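Acinetobacter secreted protease CpaA (Acinetobacter nosocomialis M2, PDB 6O38) is a zinc metalloprotease that probably cleaves protein substrates outside the cell and pairs with the chaperone CpaB on its way through type II secretion. Local coordinates at residues 231-236 / 270-275; 158-163 / 545-550; 226-231 / 250-255. All blocks are in the same frame, centred on the assembly; numbering follows the deposited sequence.

Interaction 1 of 3, residues 231-236 / 270-275; sequences NDRDRI and MYVSDK. With SO4 (sulfate ion), chain P.
D232 and S273 meet through a carboxylate oxygen that serves two donors. S273 N gives an almost straight hydrogen bond to D232 OD1 (3.1 Å, 168°), while R233 NH1 forms a salt bridge to the same D232 OD1 at 2.9 Å. The amide descends steeply on the carboxylate plane; the guanidinium arrives on the syn side, only modestly out of that plane and across it from the amide, with the oxygen in its own plane. D232 can reach both because its CG stands anti to the backbone N (chi1 -156°). R233 has a second anchor, NH2 bonding G546 O.

Two backbone bonds carry the pairing on: R233 N to Y271 O at 2.9 Å and Y271 N to D234 O at 3.0 Å. Just beyond them R235 faces M270 as an antiparallel non-hydrogen-bonded pair of strands 235-240 and 266-272. Residues N231 to D234 make a type II turn, and D234 OD2 steadies it by accepting N231 N; the same oxygen is also bonded to S164.

M270, a selenomethionine label in place of methionine, supplies apolar filling. Its SE crosses R233 at CG (3.9 Å) and meets NH2 of R235 at 4.0 Å, a place suited to a long, flexible chain. R235 is paired with E268 and also bonds P543 O. At the far end, K275 NZ holds a sulfate, probably from the crystallisation liquor, through O1 at 2.7 Å.

With two donors on OD1, D232 is probably kept ionised. The salt bridge stiffens the turn and orients the carboxylate, while S273 N and the two backbone bonds tie the turn to 271-273.

Interaction 2 of 3, residues 158-163 / 545-550; sequences NLLFPS and YGVRLG
F161 and L160 carry this contact from one loop, meeting Y545, G546 and V547 of the other; no hydrogen bond spans the two segments. The polar side of the meeting is limited to ring carbons near peptide oxygens. F161 CE2 lies 3.4 Å from Y545 O, and F161 CZ is 3.8 Å from G546 O, both oxygens approaching the ring at a slant. V547 CA, by contrast, sits at the edge of the ring, near its plane.

The apolar contacts are light. F161 CE2 touches V547 CG2 at 4.2 Å, and L160 CD2 reaches both Y545 CB and V547 CG2, each at 4.4 Å. A chi1 of -71° sets F161 CG beside its own backbone N and directs the ring toward the 545-547 backbone. The positive phi of G546 (84°) suits glycine, since a CB there would press on the preceding carbonyl O.

Segment 158-163 links strands 152-154 and 166-167 of a StcE-like beta-sandwich domain, whereas 545-550 precedes helix 557-569, well after the zinc-binding histidines. V185 of strand 183-195 packs on both L160 and Y545, and R233 lies against F161 while bonding G546 O, so a strand of the sandwich and the 231-234 turn both border the junction.

Interaction 3 of 3, residues 226-231 / 250-255; sequences LPTTAN and NTNVNS
N252 fits against 226-228, held by one bent hydrogen bond, and this is the close side of the contact. Its ND2 donates to L226 O at 3.0 Å; the oxygen lies roughly in the N252 amide plane, but the donor stands well above the L226 carbonyl plane, and the angle at the hydrogen is 139°. P227 O is 3.4 Å from N252 ND2 but badly angled for a bond; it accepts from W278 NE1. The N252 amide is swung toward the partner chain by chi1 -51°, which places CG beside the backbone N. T228, though itself exposed to solvent, packs its methyl CG2 obliquely on this amide.

N252 occupies the third position of a type II turn from N250 to V253, where its positive phi (68°) is one that asparagine adopts more readily than most residues. Deeper in, L226 CD1 meets V253 CG2 at 3.9 Å, a small apolar patch suited to branched side chains.

On the solvent side the fit loosens. A water bridges the loops, donating to T251 O at 2.7 Å and accepting from L226 N at 2.9 Å; T251, itself exposed, enters only through that carbonyl oxygen and the water.

The loops follow strands 223-224 and 246-248. Behind them W278 of strand 277-288 packs on L226 and N252, and F269 of strand 266-272 backs both L226 and V253.

Along the chain the segments come in the order 158-163, 226-231, 231-236, 250-255, 270-275 and 545-550. Interactions 1 and 3 alternate, share N231 and belong to one StcE-like beta-sandwich domain, with centres about 9 Å apart; Y271 and T229 probably join them by a hydroxyl-hydroxyl hydrogen bond. Interaction 2 is about 9 Å from interaction 1 and 18 Å from interaction 3, centre to centre, and it brackets both in sequence. Its 158-163 loop belongs to the preceding sandwich domain and its 545-550 loop to the chain beyond the zinc site. Interaction 1 therefore lies where three parts of the protease meet, consistent with a fixed arrangement of these domains.

Interaction 1 of 3, residues 231-236 / 270-275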
loop_
_atom_site.group_PDB
_atom_site.type_symbol
_atom_site.label_atom_id
_atom_site.label_comp_id
_atom_site.label_asym_id
_atom_site.label_seq_id
_atom_site.Cartn_x
_atom_site.Cartn_y
_atom_site.Cartn_z
ATOM N N ASN A 231 11.048 10.211 21.056
ATOM C CA ASN A 231 12.168 10.006 20.155
ATOM C C ASN A 231 11.669 9.930 18.716
ATOM O O ASN A 231 10.492 9.670 18.454
ATOM C CB ASN A 231 12.938 8.739 20.524
ATOM C CG ASN A 231 13.759 8.907 21.786
ATOM O OD1 ASN A 231 14.450 9.910 21.961
ATOM N ND2 ASN A 231 13.683 7.926 22.677
ATOM N N ASP A 232 12.583 10.182 17.782
ATOM C CA ASP A 232 12.221 10.271 16.373
ATOM C C ASP A 232 11.569 8.979 15.893
ATOM O O ASP A 232 12.120 7.889 16.067
ATOM C CB ASP A 232 13.457 10.590 15.533
ATOM C CG ASP A 232 13.112 11.246 14.210
ATOM O OD1 ASP A 232 11.944 11.657 14.036
ATOM O OD2 ASP A 232 14.008 11.358 13.347
ATOM N N ARG A 233 10.372 9.113 15.317
ATOM C CA ARG A 233 9.616 8.033 14.684
ATOM C C ARG A 233 9.014 7.050 15.681
ATOM O O ARG A 233 8.628 5.941 15.296
ATOM C CB ARG A 233 10.462 7.277 13.650
ATOM C CG ARG A 233 10.280 7.767 12.220
ATOM C CD ARG A 233 10.505 9.266 12.109
ATOM N NE ARG A 233 10.363 9.742 10.737
ATOM C CZ ARG A 233 10.791 10.926 10.311
ATOM N NH1 ARG A 233 11.390 11.758 11.153
ATOM N NH2 ARG A 233 10.621 11.278 9.044
ATOM N N ASP A 234 8.927 7.414 16.959
ATOM C CA ASP A 234 8.112 6.637 17.881
ATOM C C ASP A 234 6.651 6.700 17.453
ATOM O O ASP A 234 6.180 7.710 16.925
ATOM C CB ASP A 234 8.268 7.149 19.313
ATOM C CG ASP A 234 9.616 6.803 19.913
ATOM O OD1 ASP A 234 10.263 5.854 19.424
ATOM O OD2 ASP A 234 10.023 7.473 20.885
ATOM N N ARG A 235 5.927 5.608 17.683
ATOM C CA ARG A 235 4.559 5.492 17.202
ATOM C C ARG A 235 3.613 5.146 18.341
ATOM O O ARG A 235 3.959 4.375 19.241
ATOM C CB ARG A 235 4.445 4.439 16.095
ATOM C CG ARG A 235 5.058 4.878 14.778
ATOM C CD ARG A 235 4.698 3.933 13.648
ATOM N NE ARG A 235 5.278 4.369 12.380
ATOM C CZ ARG A 235 4.829 3.997 11.186
ATOM N NH1 ARG A 235 3.789 3.180 11.091
ATOM N NH2 ARG A 235 5.418 4.444 10.086
ATOM N N ILE A 236 2.416 5.726 18.289
ATOM C CA ILE A 236 1.346 5.443 19.236
ATOM C C ILE A 236 0.112 5.044 18.442
ATOM O O ILE A 236 -0.356 5.808 17.590
ATOM C CB ILE A 236 1.035 6.647 20.142
ATOM C CG1 ILE A 236 2.203 6.926 21.089
ATOM C CG2 ILE A 236 -0.248 6.412 20.925
ATOM C CD1 ILE A 236 1.968 8.107 22.001
HETATM N N MSE A 270 2.815 9.355 14.698
HETATM C CA MSE A 270 4.257 9.187 14.577
HETATM C C MSE A 270 4.972 10.492 14.892
HETATM O O MSE A 270 4.696 11.522 14.277
HETATM C CB MSE A 270 4.627 8.708 13.174
HETATM C CG MSE A 270 6.114 8.483 12.970
HETATM SE SE MSE A 270 6.561 8.188 11.099
HETATM C CE MSE A 270 6.053 9.933 10.392
ATOM N N TYR A 271 5.896 10.446 15.845
ATOM C CA TYR A 271 6.600 11.647 16.268
ATOM C C TYR A 271 7.687 12.011 15.266
ATOM O O TYR A 271 8.363 11.138 14.712
ATOM C CB TYR A 271 7.209 11.457 17.657
ATOM C CG TYR A 271 7.663 12.750 18.291
ATOM C CD1 TYR A 271 6.742 13.644 18.821
ATOM C CD2 TYR A 271 9.010 13.083 18.353
ATOM C CE1 TYR A 271 7.147 14.830 19.399
ATOM C CE2 TYR A 271 9.426 14.269 18.930
ATOM C CZ TYR A 271 8.490 15.137 19.453
ATOM O OH TYR A 271 8.896 16.318 20.029
ATOM N N VAL A 272 7.851 13.311 15.035
ATOM C CA VAL A 272 8.814 13.840 14.079
ATOM C C VAL A 272 9.691 14.828 14.838
ATOM O O VAL A 272 9.228 15.911 15.218
ATOM C CB VAL A 272 8.132 14.515 12.880
ATOM C CG1 VAL A 272 9.160 14.931 11.849
ATOM C CG2 VAL A 272 7.098 13.585 12.259
ATOM N N SER A 273 10.954 14.455 15.064
ATOM C CA SER A 273 11.816 15.228 15.955
ATOM C C SER A 273 12.091 16.624 15.405
ATOM O O SER A 273 11.955 17.621 16.125
ATOM C CB SER A 273 13.126 14.477 16.194
ATOM O OG SER A 273 12.926 13.375 17.061
ATOM N N ASP A 274 12.497 16.716 14.135
ATOM C CA ASP A 274 12.853 18.013 13.568
ATOM C C ASP A 274 11.676 18.982 13.552
ATOM O O ASP A 274 11.890 20.199 13.520
ATOM C CB ASP A 274 13.441 17.842 12.161
ATOM C CG ASP A 274 12.513 17.106 11.210
ATOM O OD1 ASP A 274 11.283 17.133 11.412
ATOM O OD2 ASP A 274 13.024 16.494 10.250
ATOM N N LYS A 275 10.445 18.471 13.568
ATOM C CA LYS A 275 9.256 19.312 13.628
ATOM C C LYS A 275 8.692 19.450 15.036
ATOM O O LYS A 275 8.033 20.450 15.332
ATOM C CB LYS A 275 8.164 18.751 12.709
ATOM C CG LYS A 275 8.517 18.771 11.232
ATOM C CD LYS A 275 8.728 20.184 10.721
ATOM C CE LYS A 275 9.034 20.180 9.231
ATOM N NZ LYS A 275 8.758 21.500 8.601
HETATM S S SO4 P . 5.408 21.588 8.775
HETATM O O1 SO4 P . 6.320 22.596 8.244
HETATM O O2 SO4 P . 4.033 22.069 8.671
HETATM O O3 SO4 P . 5.551 20.353 8.010
HETATM O O4 SO4 P . 5.726 21.331 10.176
#

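Interaction 2 of 3, residues 158-163 / 545-550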
loop_
_atom_site.group_PDB
_atom_site.type_symbol
_atom_site.label_atom_id
_atom_site.label_comp_id
_atom_site.label_asym_id
_atom_site.label_seq_id
_atom_site.Cartn_x
_atom_site.Cartn_y
_atom_site.Cartn_z
ATOM N N ASN A 158 23.648 3.324 13.755
ATOM C CA ASN A 158 23.391 2.654 12.487
ATOM C C ASN A 158 21.935 2.229 12.333
ATOM O O ASN A 158 21.633 1.364 11.504
ATOM C CB ASN A 158 24.318 1.447 12.328
ATOM C CG ASN A 158 24.207 0.464 13.480
ATOM O OD1 ASN A 158 23.401 0.642 14.393
ATOM N ND2 ASN A 158 25.022 -0.583 13.440
ATOM N N LEU A 159 21.032 2.815 13.111
ATOM C CA LEU A 159 19.606 2.574 12.952
ATOM C C LEU A 159 18.997 3.636 12.048
ATOM O O LEU A 159 19.463 4.778 11.998
ATOM C CB LEU A 159 18.903 2.565 14.311
ATOM C CG LEU A 159 19.475 1.592 15.344
ATOM C CD1 LEU A 159 18.644 1.603 16.617
ATOM C CD2 LEU A 159 19.563 0.185 14.771
ATOM N N LEU A 160 17.952 3.242 11.314
ATOM C CA LEU A 160 17.315 4.160 10.374
ATOM C C LEU A 160 16.816 5.417 11.076
ATOM O O LEU A 160 16.999 6.533 10.577
ATOM C CB LEU A 160 16.169 3.458 9.648
ATOM C CG LEU A 160 15.401 4.305 8.632
ATOM C CD1 LEU A 160 16.275 4.628 7.431
ATOM C CD2 LEU A 160 14.125 3.600 8.200
ATOM N N PHE A 161 16.184 5.258 12.237
ATOM C CA PHE A 161 15.724 6.378 13.039
ATOM C C PHE A 161 16.087 6.150 14.500
ATOM O O PHE A 161 16.056 5.010 14.978
ATOM C CB PHE A 161 14.205 6.573 12.907
ATOM C CG PHE A 161 13.776 7.096 11.567
ATOM C CD1 PHE A 161 13.957 8.431 11.240
ATOM C CD2 PHE A 161 13.183 6.259 10.638
ATOM C CE1 PHE A 161 13.561 8.918 10.009
ATOM C CE2 PHE A 161 12.785 6.740 9.404
ATOM C CZ PHE A 161 12.974 8.071 9.090
ATOM N N PRO A 162 16.434 7.209 15.232
ATOM C CA PRO A 162 16.804 7.061 16.651
ATOM C C PRO A 162 15.586 6.951 17.565
ATOM O O PRO A 162 15.337 7.798 18.427
ATOM C CB PRO A 162 17.621 8.333 16.907
ATOM C CG PRO A 162 17.019 9.344 15.995
ATOM C CD PRO A 162 16.575 8.599 14.762
ATOM N N SER A 163 14.810 5.886 17.377
ATOM C CA SER A 163 13.607 5.675 18.164
ATOM C C SER A 163 13.966 5.151 19.555
ATOM O O SER A 163 15.134 4.929 19.888
ATOM C CB SER A 163 12.659 4.722 17.441
ATOM O OG SER A 163 12.320 5.220 16.159
ATOM N N TYR A 545 7.695 2.765 7.123
ATOM C CA TYR A 545 9.017 3.068 7.652
ATOM C C TYR A 545 9.165 4.495 8.162
ATOM O O TYR A 545 10.115 4.774 8.902
ATOM C CB TYR A 545 10.078 2.789 6.584
ATOM C CG TYR A 545 10.035 1.359 6.090
ATOM C CD1 TYR A 545 10.519 0.321 6.874
ATOM C CD2 TYR A 545 9.497 1.048 4.849
ATOM C CE1 TYR A 545 10.475 -0.988 6.432
ATOM C CE2 TYR A 545 9.449 -0.258 4.398
ATOM C CZ TYR A 545 9.940 -1.272 5.194
ATOM O OH TYR A 545 9.895 -2.574 4.750
ATOM N N GLY A 546 8.262 5.400 7.790
ATOM C CA GLY A 546 8.294 6.754 8.296
ATOM C C GLY A 546 9.212 7.705 7.562
ATOM O O GLY A 546 9.372 8.849 8.006
ATOM N N VAL A 547 9.830 7.272 6.462
ATOM C CA VAL A 547 10.706 8.150 5.698
ATOM C C VAL A 547 9.888 9.277 5.086
ATOM O O VAL A 547 8.850 9.043 4.453
ATOM C CB VAL A 547 11.455 7.353 4.619
ATOM C CG1 VAL A 547 12.304 8.281 3.763
ATOM C CG2 VAL A 547 12.314 6.273 5.257
ATOM N N ARG A 548 10.346 10.510 5.282
ATOM C CA ARG A 548 9.691 11.659 4.672
ATOM C C ARG A 548 9.856 11.620 3.156
ATOM O O ARG A 548 10.969 11.476 2.643
ATOM C CB ARG A 548 10.255 12.956 5.249
ATOM C CG ARG A 548 9.842 14.204 4.495
ATOM C CD ARG A 548 9.798 15.406 5.417
ATOM N NE ARG A 548 10.989 15.527 6.248
ATOM C CZ ARG A 548 10.987 16.042 7.472
ATOM N NH1 ARG A 548 9.855 16.480 8.007
ATOM N NH2 ARG A 548 12.115 16.117 8.165
ATOM N N LEU A 549 8.740 11.746 2.443
ATOM C CA LEU A 549 8.710 11.579 0.990
ATOM C C LEU A 549 8.954 12.894 0.256
ATOM O O LEU A 549 8.176 13.297 -0.607
ATOM C CB LEU A 549 7.380 10.962 0.577
ATOM C CG LEU A 549 7.062 9.584 1.162
ATOM C CD1 LEU A 549 5.715 9.089 0.665
ATOM C CD2 LEU A 549 8.162 8.592 0.819
ATOM N N GLY A 550 10.043 13.571 0.585
ATOM C CA GLY A 550 10.350 14.840 -0.040
ATOM C C GLY A 550 11.248 15.680 0.847
ATOM O O GLY A 550 11.781 15.211 1.853
#

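Interaction 3 of 3, residues 226-231 / 250-255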
loop_
_atom_site.group_PDB
_atom_site.type_symbol
_atom_site.label_atom_id
_atom_site.label_comp_id
_atom_site.label_asym_id
_atom_site.label_seq_id
_atom_site.Cartn_x
_atom_site.Cartn_y
_atom_site.Cartn_z
ATOM N N LEU A 226 -1.708 13.092 23.921
ATOM C CA LEU A 226 -0.440 12.473 23.578
ATOM C C LEU A 226 0.712 13.158 24.312
ATOM O O LEU A 226 0.575 14.287 24.790
ATOM C CB LEU A 226 -0.211 12.537 22.069
ATOM C CG LEU A 226 -1.193 11.788 21.166
ATOM C CD1 LEU A 226 -0.577 11.561 19.797
ATOM C CD2 LEU A 226 -1.611 10.464 21.788
ATOM N N PRO A 227 1.861 12.485 24.426
ATOM C CA PRO A 227 3.031 13.130 25.033
ATOM C C PRO A 227 3.459 14.359 24.246
ATOM O O PRO A 227 3.198 14.481 23.047
ATOM C CB PRO A 227 4.105 12.036 24.987
ATOM C CG PRO A 227 3.345 10.761 24.926
ATOM C CD PRO A 227 2.107 11.061 24.136
ATOM N N THR A 228 4.126 15.280 24.943
ATOM C CA THR A 228 4.610 16.496 24.306
ATOM C C THR A 228 5.840 16.244 23.449
ATOM O O THR A 228 6.106 17.014 22.519
ATOM C CB THR A 228 4.954 17.542 25.366
ATOM O OG1 THR A 228 5.306 16.877 26.584
ATOM C CG2 THR A 228 3.746 18.415 25.644
ATOM N N THR A 229 6.585 15.181 23.739
ATOM C CA THR A 229 7.821 14.878 23.037
ATOM C C THR A 229 8.071 13.379 23.099
ATOM O O THR A 229 7.541 12.674 23.961
ATOM C CB THR A 229 9.010 15.641 23.634
ATOM O OG1 THR A 229 10.151 15.500 22.778
ATOM C CG2 THR A 229 9.350 15.105 25.019
ATOM N N ALA A 230 8.878 12.902 22.159
ATOM C CA ALA A 230 9.290 11.506 22.110
ATOM C C ALA A 230 10.581 11.428 21.304
ATOM O O ALA A 230 11.156 12.452 20.921
ATOM C CB ALA A 230 8.183 10.627 21.517
ATOM N N ASN A 231 11.048 10.211 21.056
ATOM C CA ASN A 231 12.168 10.006 20.155
ATOM C C ASN A 231 11.669 9.930 18.716
ATOM O O ASN A 231 10.492 9.670 18.454
ATOM C CB ASN A 231 12.938 8.739 20.524
ATOM C CG ASN A 231 13.759 8.907 21.786
ATOM O OD1 ASN A 231 14.450 9.910 21.961
ATOM N ND2 ASN A 231 13.683 7.926 22.677
ATOM N N ASN A 250 -6.157 17.400 20.288
ATOM C CA ASN A 250 -5.308 17.818 19.179
ATOM C C ASN A 250 -3.968 18.387 19.625
ATOM O O ASN A 250 -3.098 18.606 18.774
ATOM C CB ASN A 250 -6.037 18.852 18.316
ATOM C CG ASN A 250 -7.190 18.251 17.537
ATOM O OD1 ASN A 250 -8.321 18.200 18.020
ATOM N ND2 ASN A 250 -6.908 17.787 16.326
ATOM N N THR A 251 -3.779 18.640 20.919
ATOM C CA THR A 251 -2.516 19.193 21.391
ATOM C C THR A 251 -1.374 18.221 21.121
ATOM O O THR A 251 -1.535 17.002 21.232
ATOM C CB THR A 251 -2.594 19.515 22.884
ATOM O OG1 THR A 251 -3.083 18.373 23.599
ATOM C CG2 THR A 251 -3.520 20.699 23.129
ATOM N N ASN A 252 -0.222 18.774 20.740
ATOM C CA ASN A 252 0.998 18.062 20.367
ATOM C C ASN A 252 0.855 17.291 19.061
ATOM O O ASN A 252 1.798 16.597 18.662
ATOM C CB ASN A 252 1.481 17.101 21.464
ATOM C CG ASN A 252 1.580 17.769 22.820
ATOM O OD1 ASN A 252 2.061 18.896 22.935
ATOM N ND2 ASN A 252 1.121 17.077 23.857
ATOM N N VAL A 253 -0.284 17.384 18.379
ATOM C CA VAL A 253 -0.522 16.688 17.122
ATOM C C VAL A 253 -0.535 17.714 15.997
ATOM O O VAL A 253 -1.057 18.823 16.162
ATOM C CB VAL A 253 -1.844 15.894 17.161
ATOM C CG1 VAL A 253 -2.028 15.088 15.883
ATOM C CG2 VAL A 253 -1.882 14.989 18.383
ATOM N N ASN A 254 0.039 17.342 14.852
ATOM C CA ASN A 254 0.066 18.212 13.676
ATOM C C ASN A 254 -1.233 18.068 12.881
ATOM O O ASN A 254 -1.251 17.731 11.697
ATOM C CB ASN A 254 1.281 17.897 12.816
ATOM C CG ASN A 254 1.441 18.856 11.653
ATOM O OD1 ASN A 254 1.119 20.039 11.762
ATOM N ND2 ASN A 254 1.937 18.348 10.532
ATOM N N SER A 255 -2.343 18.335 13.567
ATOM C CA SER A 255 -3.661 18.245 12.953
ATOM C C SER A 255 -4.716 18.885 13.844
ATOM O O SER A 255 -4.740 18.652 15.057
ATOM C CB SER A 255 -4.029 16.785 12.674
ATOM O OG SER A 255 -5.360 16.675 12.201
HETATM O O HOH W 1 -3.029 15.037 22.287
#